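Local coordinates for protein putative aspartyl-tRNA synthetase (Leishmania major, PDB 6OD8) that probably charges tRNA(Asp) with L-aspartate at the expense of ATP, giving aspartyl-tRNA(Asp), AMP and diphosphate, at residues Lys347-Val352 / Met535-Leu540; Ser225-Tyr230 / Glu340-His345; Gly218-Leu223 / Arg544-Phe549. All coordinates share one frame; numbering follows the deposited sequence.

Contact 1: residues Lys347-Val352 / Met535-Leu540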
ATOM      1  N   LYS A 347     -12.320 -16.650  12.658  1.00 25.33           N
ATOM      2  CA  LYS A 347     -11.153 -17.284  13.265  1.00 23.32           C
ATOM      3  C   LYS A 347     -10.249 -16.257  13.945  1.00 22.70           C
ATOM      4  O   LYS A 347      -9.865 -16.414  15.110  1.00 24.33           O
ATOM      5  CB  LYS A 347     -10.345 -18.040  12.210  1.00 24.09           C
ATOM      6  CG  LYS A 347      -9.240 -18.905  12.827  1.00 31.99           C
ATOM      7  CD  LYS A 347      -8.526 -19.751  11.763  1.00 40.39           C
ATOM      8  CE  LYS A 347      -7.447 -20.624  12.369  1.00 51.34           C
ATOM      9  NZ  LYS A 347      -6.877 -21.590  11.378  1.00 52.09           N
ATOM     10  N   GLU A 348      -9.886 -15.209  13.213  1.00 21.24           N
ATOM     11  CA  GLU A 348      -8.984 -14.203  13.755  1.00 18.91           C
ATOM     12  C   GLU A 348      -9.637 -13.426  14.892  1.00 18.61           C
ATOM     13  O   GLU A 348      -8.993 -13.140  15.914  1.00 18.39           O
ATOM     14  CB  GLU A 348      -8.541 -13.252  12.638  1.00 20.03           C
ATOM     15  CG  GLU A 348      -7.510 -13.841  11.672  1.00 24.12           C
ATOM     16  CD  GLU A 348      -8.146 -14.629  10.538  1.00 32.42           C
ATOM     17  OE1 GLU A 348      -9.381 -14.818  10.536  1.00 28.16           O
ATOM     18  OE2 GLU A 348      -7.400 -15.062   9.647  1.00 36.44           O
ATOM     19  N   LEU A 349     -10.916 -13.077  14.736  1.00 19.32           N
ATOM     20  CA  LEU A 349     -11.590 -12.329  15.792  1.00 21.16           C
ATOM     21  C   LEU A 349     -11.642 -13.134  17.082  1.00 19.37           C
ATOM     22  O   LEU A 349     -11.455 -12.586  18.178  1.00 18.66           O
ATOM     23  CB  LEU A 349     -13.002 -11.939  15.344  1.00 24.07           C
ATOM     24  CG  LEU A 349     -13.103 -11.028  14.123  1.00 16.05           C
ATOM     25  CD1 LEU A 349     -14.525 -11.027  13.536  1.00 23.59           C
ATOM     26  CD2 LEU A 349     -12.649  -9.595  14.463  1.00 18.37           C
ATOM     27  N   LYS A 350     -11.919 -14.436  16.981  1.00 18.64           N
ATOM     28  CA  LYS A 350     -11.969 -15.247  18.191  1.00 19.03           C
ATOM     29  C   LYS A 350     -10.587 -15.405  18.811  1.00 23.07           C
ATOM     30  O   LYS A 350     -10.463 -15.480  20.043  1.00 21.92           O
ATOM     31  CB  LYS A 350     -12.583 -16.625  17.896  1.00 24.61           C
ATOM     32  N   ASN A 351      -9.541 -15.451  17.977  1.00 21.13           N
ATOM     33  CA  ASN A 351      -8.184 -15.612  18.492  1.00 18.44           C
ATOM     34  C   ASN A 351      -7.678 -14.345  19.178  1.00 27.04           C
ATOM     35  O   ASN A 351      -6.880 -14.438  20.118  1.00 29.14           O
ATOM     36  CB  ASN A 351      -7.243 -16.049  17.368  1.00 22.21           C
ATOM     37  CG  ASN A 351      -7.304 -17.553  17.113  1.00 29.19           C
ATOM     38  OD1 ASN A 351      -7.747 -18.310  17.970  1.00 29.98           O
ATOM     39  ND2 ASN A 351      -6.852 -17.986  15.943  1.00 30.83           N
ATOM     40  N   VAL A 352      -8.138 -13.164  18.752  1.00 22.44           N
ATOM     41  CA  VAL A 352      -7.885 -11.955  19.541  1.00 18.75           C
ATOM     42  C   VAL A 352      -8.695 -11.992  20.831  1.00 22.99           C
ATOM     43  O   VAL A 352      -8.179 -11.751  21.930  1.00 23.37           O
ATOM     44  CB  VAL A 352      -8.221 -10.692  18.729  1.00 21.19           C
ATOM     45  CG1 VAL A 352      -8.090  -9.432  19.609  1.00 18.67           C
ATOM     46  CG2 VAL A 352      -7.334 -10.578  17.468  1.00 16.74           C
ATOM     47  N   MET A 535      -6.839  -0.979  16.533  1.00 15.97           N
ATOM     48  CA  MET A 535      -6.920  -0.915  17.989  1.00 17.34           C
ATOM     49  C   MET A 535      -8.347  -0.624  18.448  1.00 21.76           C
ATOM     50  O   MET A 535      -8.884  -1.315  19.322  1.00 21.24           O
ATOM     51  CB  MET A 535      -5.951   0.152  18.502  1.00 15.77           C
ATOM     52  CG  MET A 535      -6.146   0.515  19.977  1.00 22.88           C
ATOM     53  SD  MET A 535      -5.107   1.912  20.415  1.00 20.53           S
ATOM     54  CE  MET A 535      -5.323   1.983  22.175  1.00 23.59           C
ATOM     55  N   LEU A 536      -8.988   0.393  17.862  1.00 16.77           N
ATOM     56  CA  LEU A 536     -10.334   0.749  18.330  1.00 18.97           C
ATOM     57  C   LEU A 536     -11.364  -0.300  17.912  1.00 20.51           C
ATOM     58  O   LEU A 536     -12.269  -0.629  18.687  1.00 23.41           O
ATOM     59  CB  LEU A 536     -10.727   2.138  17.811  1.00 15.67           C
ATOM     60  CG  LEU A 536      -9.903   3.266  18.459  1.00 15.97           C
ATOM     61  CD1 LEU A 536      -9.993   4.554  17.652  1.00 20.19           C
ATOM     62  CD2 LEU A 536     -10.358   3.486  19.908  1.00 19.16           C
ATOM     63  N   TYR A 537     -11.236  -0.841  16.700  1.00 21.90           N
ATOM     64  CA  TYR A 537     -12.126  -1.918  16.260  1.00 19.76           C
ATOM     65  C   TYR A 537     -12.111  -3.098  17.229  1.00 21.76           C
ATOM     66  O   TYR A 537     -13.158  -3.663  17.566  1.00 22.53           O
ATOM     67  CB  TYR A 537     -11.704  -2.389  14.865  1.00 21.02           C
ATOM     68  CG  TYR A 537     -12.540  -3.525  14.341  1.00 21.26           C
ATOM     69  CD1 TYR A 537     -13.798  -3.286  13.777  1.00 17.31           C
ATOM     70  CD2 TYR A 537     -12.069  -4.843  14.380  1.00 15.25           C
ATOM     71  CE1 TYR A 537     -14.575  -4.337  13.273  1.00 17.89           C
ATOM     72  CE2 TYR A 537     -12.836  -5.887  13.893  1.00 18.26           C
ATOM     73  CZ  TYR A 537     -14.081  -5.638  13.341  1.00 18.31           C
ATOM     74  OH  TYR A 537     -14.831  -6.696  12.869  1.00 18.90           O
ATOM     75  N   LEU A 538     -10.923  -3.513  17.649  1.00 14.62           N
ATOM     76  CA  LEU A 538     -10.765  -4.656  18.535  1.00 16.03           C
ATOM     77  C   LEU A 538     -10.809  -4.275  20.006  1.00 21.87           C
ATOM     78  O   LEU A 538     -10.743  -5.164  20.866  1.00 19.16           O
ATOM     79  CB  LEU A 538      -9.433  -5.353  18.235  1.00 18.08           C
ATOM     80  CG  LEU A 538      -9.307  -6.007  16.854  1.00 18.77           C
ATOM     81  CD1 LEU A 538      -7.860  -6.543  16.625  1.00 15.58           C
ATOM     82  CD2 LEU A 538     -10.310  -7.151  16.688  1.00 16.07           C
ATOM     83  N   GLY A 539     -10.864  -2.981  20.313  1.00 24.72           N
ATOM     84  CA  GLY A 539     -10.864  -2.531  21.693  1.00 24.50           C
ATOM     85  C   GLY A 539      -9.589  -2.807  22.460  1.00 27.27           C
ATOM     86  O   GLY A 539      -9.651  -3.042  23.670  1.00 23.68           O
ATOM     87  N   LEU A 540      -8.432  -2.785  21.794  1.00 21.31           N
ATOM     88  CA  LEU A 540      -7.165  -3.102  22.445  1.00 24.67           C
ATOM     89  C   LEU A 540      -6.738  -1.982  23.393  1.00 24.02           C
ATOM     90  O   LEU A 540      -7.058  -0.815  23.187  1.00 22.67           O
ATOM     91  CB  LEU A 540      -6.069  -3.332  21.389  1.00 21.22           C
ATOM     92  CG  LEU A 540      -6.354  -4.440  20.379  1.00 23.31           C
ATOM     93  CD1 LEU A 540      -5.209  -4.575  19.346  1.00 20.99           C
ATOM     94  CD2 LEU A 540      -6.580  -5.740  21.155  1.00 20.37           C
TER

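Contact 2: residues Ser225-Tyr230 / Glu340-His345. With EDO (1,2-ethanediol), chain I.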
ATOM      1  N   SER A 225      -3.654  -6.554   8.047  1.00 16.02           N
ATOM      2  CA  SER A 225      -3.534  -6.755   6.611  1.00 14.50           C
ATOM      3  C   SER A 225      -4.893  -6.676   5.924  1.00 10.73           C
ATOM      4  O   SER A 225      -5.014  -6.099   4.827  1.00 11.57           O
ATOM      5  CB  SER A 225      -2.874  -8.115   6.331  1.00 14.76           C
ATOM      6  OG  SER A 225      -2.774  -8.328   4.933  1.00 17.82           O
ATOM      7  N   ARG A 226      -5.929  -7.279   6.527  1.00 13.51           N
ATOM      8  CA  ARG A 226      -7.253  -7.239   5.901  1.00 11.96           C
ATOM      9  C   ARG A 226      -7.808  -5.818   5.851  1.00 12.62           C
ATOM     10  O   ARG A 226      -8.477  -5.452   4.878  1.00 14.65           O
ATOM     11  CB  ARG A 226      -8.248  -8.148   6.640  1.00 14.72           C
ATOM     12  CG  ARG A 226      -7.935  -9.629   6.603  1.00 15.16           C
ATOM     13  CD  ARG A 226      -7.770 -10.194   5.164  1.00 15.51           C
ATOM     14  NE  ARG A 226      -7.696 -11.653   5.203  1.00 16.83           N
ATOM     15  CZ  ARG A 226      -7.532 -12.440   4.139  1.00 26.02           C
ATOM     16  NH1 ARG A 226      -7.409 -11.917   2.924  1.00 26.23           N
ATOM     17  NH2 ARG A 226      -7.473 -13.761   4.292  1.00 26.91           N
ATOM     18  N   VAL A 227      -7.546  -4.997   6.878  1.00 12.43           N
ATOM     19  CA  VAL A 227      -8.006  -3.596   6.819  1.00 14.31           C
ATOM     20  C   VAL A 227      -7.416  -2.887   5.599  1.00 18.05           C
ATOM     21  O   VAL A 227      -8.134  -2.209   4.845  1.00 16.07           O
ATOM     22  CB  VAL A 227      -7.664  -2.829   8.115  1.00 18.45           C
ATOM     23  CG1 VAL A 227      -7.981  -1.321   7.926  1.00 13.13           C
ATOM     24  CG2 VAL A 227      -8.427  -3.396   9.320  1.00 14.13           C
ATOM     25  N   CYS A 228      -6.089  -2.997   5.404  1.00 14.83           N
ATOM     26  CA  CYS A 228      -5.465  -2.427   4.202  1.00 13.10           C
ATOM     27  C   CYS A 228      -6.105  -2.972   2.932  1.00 17.20           C
ATOM     28  O   CYS A 228      -6.422  -2.223   2.001  1.00 13.09           O
ATOM     29  CB  CYS A 228      -3.954  -2.723   4.190  1.00 18.48           C
ATOM     30  SG  CYS A 228      -3.027  -1.849   5.479  1.00 23.54           S
ATOM     31  N   GLN A 229      -6.265  -4.295   2.865  1.00 12.84           N
ATOM     32  CA  GLN A 229      -6.847  -4.925   1.683  1.00 13.13           C
ATOM     33  C   GLN A 229      -8.228  -4.364   1.343  1.00 19.22           C
ATOM     34  O   GLN A 229      -8.511  -4.033   0.181  1.00 14.08           O
ATOM     35  CB  GLN A 229      -6.937  -6.422   1.925  1.00 11.29           C
ATOM     36  CG  GLN A 229      -7.609  -7.166   0.815  1.00 12.33           C
ATOM     37  CD  GLN A 229      -7.697  -8.654   1.118  1.00 17.25           C
ATOM     38  OE1 GLN A 229      -6.989  -9.164   1.993  1.00 17.46           O
ATOM     39  NE2 GLN A 229      -8.576  -9.350   0.409  1.00 17.52           N
ATOM     40  N   TYR A 230      -9.123  -4.291   2.341  1.00 16.97           N
ATOM     41  CA  TYR A 230     -10.488  -3.845   2.058  1.00 15.37           C
ATOM     42  C   TYR A 230     -10.551  -2.339   1.840  1.00 14.13           C
ATOM     43  O   TYR A 230     -11.348  -1.866   1.019  1.00 16.42           O
ATOM     44  CB  TYR A 230     -11.425  -4.282   3.192  1.00 13.59           C
ATOM     45  CG  TYR A 230     -11.443  -5.787   3.360  1.00 14.51           C
ATOM     46  CD1 TYR A 230     -11.446  -6.625   2.242  1.00 18.32           C
ATOM     47  CD2 TYR A 230     -11.462  -6.376   4.634  1.00 19.60           C
ATOM     48  CE1 TYR A 230     -11.458  -8.005   2.380  1.00 23.42           C
ATOM     49  CE2 TYR A 230     -11.495  -7.761   4.775  1.00 20.76           C
ATOM     50  CZ  TYR A 230     -11.486  -8.559   3.645  1.00 23.87           C
ATOM     51  OH  TYR A 230     -11.506  -9.925   3.762  1.00 22.28           O
ATOM     52  N   GLU A 340     -17.976  -4.717   7.426  1.00 14.32           N
ATOM     53  CA  GLU A 340     -18.747  -5.882   7.000  1.00 16.31           C
ATOM     54  C   GLU A 340     -17.842  -7.046   6.611  1.00 19.50           C
ATOM     55  O   GLU A 340     -18.164  -8.206   6.894  1.00 20.06           O
ATOM     56  CB  GLU A 340     -19.658  -5.471   5.845  1.00 21.58           C
ATOM     57  CG  GLU A 340     -20.246  -6.574   5.021  1.00 41.45           C
ATOM     58  CD  GLU A 340     -20.996  -6.016   3.813  1.00 51.72           C
ATOM     59  OE1 GLU A 340     -21.659  -4.958   3.962  1.00 35.64           O
ATOM     60  OE2 GLU A 340     -20.901  -6.621   2.717  1.00 58.79           O
ATOM     61  N   ARG A 341     -16.693  -6.756   6.010  1.00 22.01           N
ATOM     62  CA  ARG A 341     -15.786  -7.831   5.619  1.00 17.19           C
ATOM     63  C   ARG A 341     -14.919  -8.303   6.788  1.00 20.07           C
ATOM     64  O   ARG A 341     -14.643  -9.503   6.911  1.00 19.49           O
ATOM     65  CB  ARG A 341     -14.945  -7.362   4.428  1.00 17.90           C
ATOM     66  CG  ARG A 341     -15.782  -7.496   3.154  1.00 21.94           C
ATOM     67  CD  ARG A 341     -15.243  -6.774   1.958  1.00 27.91           C
ATOM     68  NE  ARG A 341     -16.202  -6.911   0.853  1.00 30.74           N
ATOM     69  CZ  ARG A 341     -17.386  -6.298   0.794  1.00 36.84           C
ATOM     70  NH1 ARG A 341     -17.784  -5.482   1.772  1.00 39.85           N
ATOM     71  NH2 ARG A 341     -18.184  -6.510  -0.248  1.00 30.51           N
ATOM     72  N   LEU A 342     -14.506  -7.391   7.673  1.00 20.55           N
ATOM     73  CA  LEU A 342     -13.758  -7.823   8.854  1.00 18.64           C
ATOM     74  C   LEU A 342     -14.571  -8.790   9.692  1.00 20.71           C
ATOM     75  O   LEU A 342     -14.014  -9.723  10.286  1.00 22.59           O
ATOM     76  CB  LEU A 342     -13.329  -6.630   9.704  1.00 13.80           C
ATOM     77  CG  LEU A 342     -12.204  -5.717   9.172  1.00 17.77           C
ATOM     78  CD1 LEU A 342     -11.995  -4.595  10.185  1.00 17.50           C
ATOM     79  CD2 LEU A 342     -10.863  -6.472   8.865  1.00 23.96           C
ATOM     80  N   ALA A 343     -15.888  -8.596   9.735  1.00 20.38           N
ATOM     81  CA  ALA A 343     -16.752  -9.454  10.542  1.00 22.42           C
ATOM     82  C   ALA A 343     -16.752 -10.901  10.065  1.00 24.35           C
ATOM     83  O   ALA A 343     -17.070 -11.785  10.866  1.00 23.58           O
ATOM     84  CB  ALA A 343     -18.185  -8.903  10.565  1.00 23.27           C
ATOM     85  N   THR A 344     -16.388 -11.165   8.802  1.00 24.84           N
ATOM     86  CA  THR A 344     -16.330 -12.535   8.293  1.00 27.41           C
ATOM     87  C   THR A 344     -15.092 -13.295   8.746  1.00 23.52           C
ATOM     88  O   THR A 344     -15.064 -14.518   8.616  1.00 21.92           O
ATOM     89  CB  THR A 344     -16.371 -12.584   6.756  1.00 21.22           C
ATOM     90  OG1 THR A 344     -15.124 -12.130   6.206  1.00 23.66           O
ATOM     91  CG2 THR A 344     -17.548 -11.755   6.220  1.00 20.84           C
ATOM     92  N   HIS A 345     -14.088 -12.619   9.295  1.00 21.34           N
ATOM     93  CA  HIS A 345     -12.859 -13.299   9.702  1.00 19.14           C
ATOM     94  C   HIS A 345     -12.988 -13.759  11.152  1.00 18.44           C
ATOM     95  O   HIS A 345     -12.302 -13.299  12.063  1.00 24.74           O
ATOM     96  CB  HIS A 345     -11.655 -12.396   9.464  1.00 18.99           C
ATOM     97  CG  HIS A 345     -11.430 -12.089   8.014  1.00 23.26           C
ATOM     98  ND1 HIS A 345     -10.874 -12.995   7.140  1.00 22.40           N
ATOM     99  CD2 HIS A 345     -11.706 -10.981   7.280  1.00 20.47           C
ATOM    100  CE1 HIS A 345     -10.814 -12.465   5.933  1.00 22.01           C
ATOM    101  NE2 HIS A 345     -11.307 -11.241   5.989  1.00 22.49           N
TER
HETATM  102  C1  EDO I 607     -17.949 -10.109   2.484  1.00 58.44           C
HETATM  103  O1  EDO I 607     -18.556 -10.317   1.204  1.00 63.47           O
HETATM  104  C2  EDO I 607     -19.030  -9.938   3.542  1.00 55.20           C
HETATM  105  O2  EDO I 607     -20.091  -9.135   3.019  1.00 52.37           O

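Contact 3: residues Gly218-Leu223 / Arg544-Phe549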
ATOM      1  N   GLY A 218      -0.631 -12.786  16.433  1.00 16.58           N
ATOM      2  CA  GLY A 218      -0.731 -13.173  15.038  1.00 15.75           C
ATOM      3  C   GLY A 218      -2.047 -12.768  14.400  1.00 18.98           C
ATOM      4  O   GLY A 218      -2.068 -12.291  13.262  1.00 20.18           O
ATOM      5  N   ALA A 219      -3.159 -12.928  15.131  1.00 17.91           N
ATOM      6  CA  ALA A 219      -4.469 -12.575  14.575  1.00 15.72           C
ATOM      7  C   ALA A 219      -4.595 -11.079  14.378  1.00 17.74           C
ATOM      8  O   ALA A 219      -5.192 -10.625  13.393  1.00 15.34           O
ATOM      9  CB  ALA A 219      -5.604 -13.084  15.479  1.00 17.41           C
ATOM     10  N   ILE A 220      -4.077 -10.293  15.320  1.00 15.70           N
ATOM     11  CA  ILE A 220      -4.137  -8.835  15.163  1.00 16.13           C
ATOM     12  C   ILE A 220      -3.507  -8.403  13.846  1.00 15.53           C
ATOM     13  O   ILE A 220      -4.054  -7.559  13.122  1.00 17.22           O
ATOM     14  CB  ILE A 220      -3.464  -8.141  16.358  1.00 15.75           C
ATOM     15  CG1 ILE A 220      -4.306  -8.323  17.618  1.00 18.83           C
ATOM     16  CG2 ILE A 220      -3.232  -6.682  16.067  1.00 15.12           C
ATOM     17  CD1 ILE A 220      -3.581  -7.882  18.903  1.00 15.82           C
ATOM     18  N   PHE A 221      -2.362  -8.986  13.494  1.00 15.26           N
ATOM     19  CA  PHE A 221      -1.691  -8.477  12.306  1.00 18.95           C
ATOM     20  C   PHE A 221      -2.238  -9.076  11.020  1.00 17.73           C
ATOM     21  O   PHE A 221      -2.142  -8.430   9.975  1.00 15.93           O
ATOM     22  CB  PHE A 221      -0.183  -8.671  12.453  1.00 17.20           C
ATOM     23  CG  PHE A 221       0.392  -7.750  13.487  1.00 17.27           C
ATOM     24  CD1 PHE A 221       0.747  -8.218  14.733  1.00 17.45           C
ATOM     25  CD2 PHE A 221       0.486  -6.386  13.224  1.00 17.61           C
ATOM     26  CE1 PHE A 221       1.235  -7.350  15.696  1.00 15.70           C
ATOM     27  CE2 PHE A 221       0.953  -5.509  14.183  1.00 17.07           C
ATOM     28  CZ  PHE A 221       1.337  -5.999  15.425  1.00 16.35           C
ATOM     29  N   ARG A 222      -2.853 -10.256  11.075  1.00 17.53           N
ATOM     30  CA  ARG A 222      -3.651 -10.701   9.936  1.00 15.88           C
ATOM     31  C   ARG A 222      -4.826  -9.752   9.695  1.00 13.48           C
ATOM     32  O   ARG A 222      -5.142  -9.420   8.547  1.00 16.04           O
ATOM     33  CB  ARG A 222      -4.148 -12.127  10.168  1.00 13.56           C
ATOM     34  CG  ARG A 222      -3.014 -13.182  10.161  1.00 20.68           C
ATOM     35  CD  ARG A 222      -3.549 -14.562  10.528  1.00 28.00           C
ATOM     36  NE  ARG A 222      -4.526 -14.982   9.535  1.00 38.77           N
ATOM     37  CZ  ARG A 222      -4.230 -15.711   8.459  1.00 48.12           C
ATOM     38  NH1 ARG A 222      -2.983 -16.120   8.251  1.00 42.29           N
ATOM     39  NH2 ARG A 222      -5.186 -16.036   7.595  1.00 47.31           N
ATOM     40  N   LEU A 223      -5.499  -9.324  10.769  1.00 12.45           N
ATOM     41  CA  LEU A 223      -6.599  -8.368  10.599  1.00 12.35           C
ATOM     42  C   LEU A 223      -6.097  -7.016  10.112  1.00 11.93           C
ATOM     43  O   LEU A 223      -6.745  -6.378   9.282  1.00 13.21           O
ATOM     44  CB  LEU A 223      -7.380  -8.212  11.912  1.00 12.82           C
ATOM     45  CG  LEU A 223      -8.121  -9.486  12.329  1.00 17.75           C
ATOM     46  CD1 LEU A 223      -8.600  -9.355  13.774  1.00 19.21           C
ATOM     47  CD2 LEU A 223      -9.289  -9.754  11.388  1.00 19.15           C
ATOM     48  N   ARG A 544       0.415  -0.053  20.580  1.00 15.56           N
ATOM     49  CA  ARG A 544       1.582  -0.867  20.254  1.00 19.09           C
ATOM     50  C   ARG A 544       1.217  -2.322  20.006  1.00 19.71           C
ATOM     51  O   ARG A 544       2.021  -3.053  19.411  1.00 20.86           O
ATOM     52  CB  ARG A 544       2.619  -0.769  21.370  1.00 17.32           C
ATOM     53  CG  ARG A 544       3.114   0.682  21.538  1.00 21.30           C
ATOM     54  CD  ARG A 544       3.771   0.926  22.872  1.00 20.59           C
ATOM     55  NE  ARG A 544       4.210   2.317  22.987  1.00 23.66           N
ATOM     56  CZ  ARG A 544       3.394   3.340  23.240  1.00 26.21           C
ATOM     57  NH1 ARG A 544       2.084   3.132  23.376  1.00 21.13           N
ATOM     58  NH2 ARG A 544       3.884   4.584  23.350  1.00 23.37           N
ATOM     59  N   LEU A 545       0.041  -2.767  20.459  1.00 20.34           N
ATOM     60  CA  LEU A 545      -0.392  -4.123  20.134  1.00 20.84           C
ATOM     61  C   LEU A 545      -0.766  -4.277  18.668  1.00 22.58           C
ATOM     62  O   LEU A 545      -0.899  -5.411  18.206  1.00 19.13           O
ATOM     63  CB  LEU A 545      -1.581  -4.536  21.005  1.00 15.79           C
ATOM     64  CG  LEU A 545      -1.299  -4.545  22.525  1.00 17.49           C
ATOM     65  CD1 LEU A 545      -2.549  -4.888  23.340  1.00 19.09           C
ATOM     66  CD2 LEU A 545      -0.174  -5.529  22.873  1.00 23.64           C
ATOM     67  N   ALA A 546      -0.953  -3.170  17.937  1.00 16.27           N
ATOM     68  CA  ALA A 546      -1.377  -3.208  16.539  1.00 16.01           C
ATOM     69  C   ALA A 546      -0.347  -2.593  15.603  1.00 13.81           C
ATOM     70  O   ALA A 546      -0.673  -2.236  14.459  1.00 16.78           O
ATOM     71  CB  ALA A 546      -2.727  -2.511  16.365  1.00 17.85           C
ATOM     72  N   SER A 547       0.889  -2.445  16.065  1.00 14.00           N
ATOM     73  CA  SER A 547       1.973  -1.920  15.246  1.00 16.77           C
ATOM     74  C   SER A 547       3.104  -2.932  15.340  1.00 14.16           C
ATOM     75  O   SER A 547       3.514  -3.290  16.442  1.00 14.86           O
ATOM     76  CB  SER A 547       2.424  -0.535  15.728  1.00 15.26           C
ATOM     77  OG  SER A 547       3.495  -0.021  14.932  1.00 17.64           O
ATOM     78  N   LEU A 548       3.569  -3.417  14.188  1.00 14.12           N
ATOM     79  CA  LEU A 548       4.438  -4.591  14.164  1.00 16.01           C
ATOM     80  C   LEU A 548       5.719  -4.360  14.962  1.00 19.97           C
ATOM     81  O   LEU A 548       6.083  -5.170  15.818  1.00 19.41           O
ATOM     82  CB  LEU A 548       4.742  -4.944  12.704  1.00 15.22           C
ATOM     83  CG  LEU A 548       5.017  -6.339  12.192  1.00 25.62           C
ATOM     84  CD1 LEU A 548       4.050  -7.357  12.768  1.00 23.09           C
ATOM     85  CD2 LEU A 548       4.976  -6.315  10.630  1.00 20.39           C
ATOM     86  N   PHE A 549       6.434  -3.270  14.681  1.00 16.09           N
ATOM     87  CA  PHE A 549       7.659  -2.922  15.404  1.00 15.48           C
ATOM     88  C   PHE A 549       7.495  -1.466  15.812  1.00 19.61           C
ATOM     89  O   PHE A 549       7.886  -0.561  15.062  1.00 18.27           O
ATOM     90  CB  PHE A 549       8.901  -3.121  14.532  1.00 18.60           C
ATOM     91  CG  PHE A 549       9.090  -4.542  14.082  1.00 18.61           C
ATOM     92  CD1 PHE A 549       9.651  -5.482  14.952  1.00 19.33           C
ATOM     93  CD2 PHE A 549       8.674  -4.945  12.810  1.00 18.12           C
ATOM     94  CE1 PHE A 549       9.823  -6.821  14.544  1.00 17.83           C
ATOM     95  CE2 PHE A 549       8.840  -6.278  12.386  1.00 20.33           C
ATOM     96  CZ  PHE A 549       9.409  -7.211  13.249  1.00 16.61           C
TER

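Contact 1: residues Lys347-Val352 / Met535-Leu540
Leu349 sends its CD2 methyl between two side chains of 535-540, so that a single branch makes both of its contacts. The first is at the rim of the Tyr537 ring: Leu349 CD2 lies near the ring plane, 3.8 Å from Tyr537 CE2, with the phenol oxygen close by. The two side chains cross at about a right angle. CG of Tyr537 is anti to the backbone N (chi1 178°), which carries the ring toward Leu349; the ring meets the methyl with its edge. The second contact is methyl to methyl, Leu349 CD2 standing 4.0 Å from Leu538 CD2.

Segment 535-540 carries the end of helix 530-538, which follows strand 523-529 in the strand-helix arrangement of motif 3 in class II aminoacyl-tRNA synthetases. The helix ends in a Schellman motif: Gly539, with positive phi, lets Leu540 N turn back to bond Met535 O at 2.9 Å.

Leu538 forks between two residues one turn apart, giving CD2 to Leu349 and CD1 to Val352. The valine meets that methyl with both branches, CG1 and CG2 each 4.2 Å from Leu538 CD1. Its CG1, anti to the backbone N (chi1 174°), also reaches past to Leu540 CD2, 4.3 Å away. No hydrogen bond crosses between the two segments. Ala219 and Ile220 of helix 215-237 pack on Val352, and Phe358 lies against Leu538.

Contact 2: residues Ser225-Tyr230 / Glu340-His345
Tyr230 reaches across to His345 and forms the one hydrogen bond between the two segments, Tyr230 OH to His345 NE2 at 2.6 Å. Tyr230 lies on helix 215-237, the long helix of class II motif 1, and meets the C-terminal end of helix 325-342 and the type I turn from Leu342 to His345. The bond runs edge to edge, each heteroatom near the plane of the other ring, and the rings meet rim to rim rather than stacking.

The packing is tight around these rings. Arg341 CB sits over one face of Tyr230 in a CH-pi contact, 3.6 Å from the centroid and 16° off the normal. The imidazole lies between Arg226 CG on one face and Thr344 OG1 on the other. Bent at chi2 (-55°), the Arg226 chain crosses the histidine at about a right angle and brings NE to 3.3 Å from His345 CE1; guanidinium and ring planes are only 19° apart. Gln229 OE1 receives Arg226 NH1 on a lone pair at 2.9 Å, which helps to fix the rotation of that guanidinium. On the buried flank Val227 CG2 touches Leu342 CD1 at 3.9 Å, while Leu530 and Val533 of helix 530-538 cover the valine.

Beyond CD, Arg341 leads away from the interface; its guanidinium is held by Tyr337, through a bond from NH1 to the carbonyl O and a cation-pi contact. The looser, solvent side lies at exposed Glu340, whose OE2 is 3.5 Å from Arg341 NH1 but well out of the guanidinium plane, a pairing of charges only. A 1,2-ethanediol, probably from the crystallisation liquor, lies beside Glu340 and Thr344; its O2 donates to Glu340 OE2 at 2.7 Å.

Contact 3: residues Gly218-Leu223 / Arg544-Phe549
Phe221 has Leu548 CD1 over one face of its ring, almost exactly above the centre: the methyl carbon is 3.6 Å from the centroid and 8° off the normal, a well-formed CH-pi contact. The ring edge points into the backbone of the loop, with Phe221 CZ 3.5 Å from Ser547 C near the ring plane and Phe221 CE2 3.3 Å from Leu548 N. The carbonyl of Leu545 approaches the ring obliquely. CG of Phe221 is anti to the carbonyl carbon (chi1 -70°), a setting that lays the ring in the bend where the loop turns from Ala546 to Leu548.

Ile220 fills the neighbouring position. Its CG2 is 3.4 Å from Leu545 O and 4.0 Å from Ala546 CA, while CD1 comes near Leu545 CB and O. No hydrogen bond crosses between the segments; apolar side chains pack on side chains and on the loop backbone. Three carbonyls of the loop have partners beyond the segments: Gln224 NE2 bonds Ala546 O, and Arg208 bonds Ser547 O through NH2 and Leu548 O through NE. Leu548 also packs on Ile243 of the second subunit, where the ring of Phe549 meets Tyr278 of that subunit.

The arrangement sets the motif 1 helix, 215-237, against the segment that follows the motif 3 helix, beside the dimer interface characteristic of class II aminoacyl-tRNA synthetases.

How the contacts relate
Contacts 2 and 3 use successive parts of helix 215-237, and both border the second subunit, which does not touch the segments of contact 1. Contacts 1 and 3 are buried and have no hydrogen bond between their segments; contact 1 is side chain on side chain, contact 3 sets a ring and an isoleucine against loop backbone as well. Contact 2 is only partly buried and adds polar chemistry toward solvent. All three are continuous: Leu342 CB packs against Tyr537 OH to join contacts 1 and 2, His345 CB rests on Leu223 between contacts 2 and 3, and contacts 1 and 3 share a salt bridge, Glu348 OE2 to Arg222 NE at 2.9 Å.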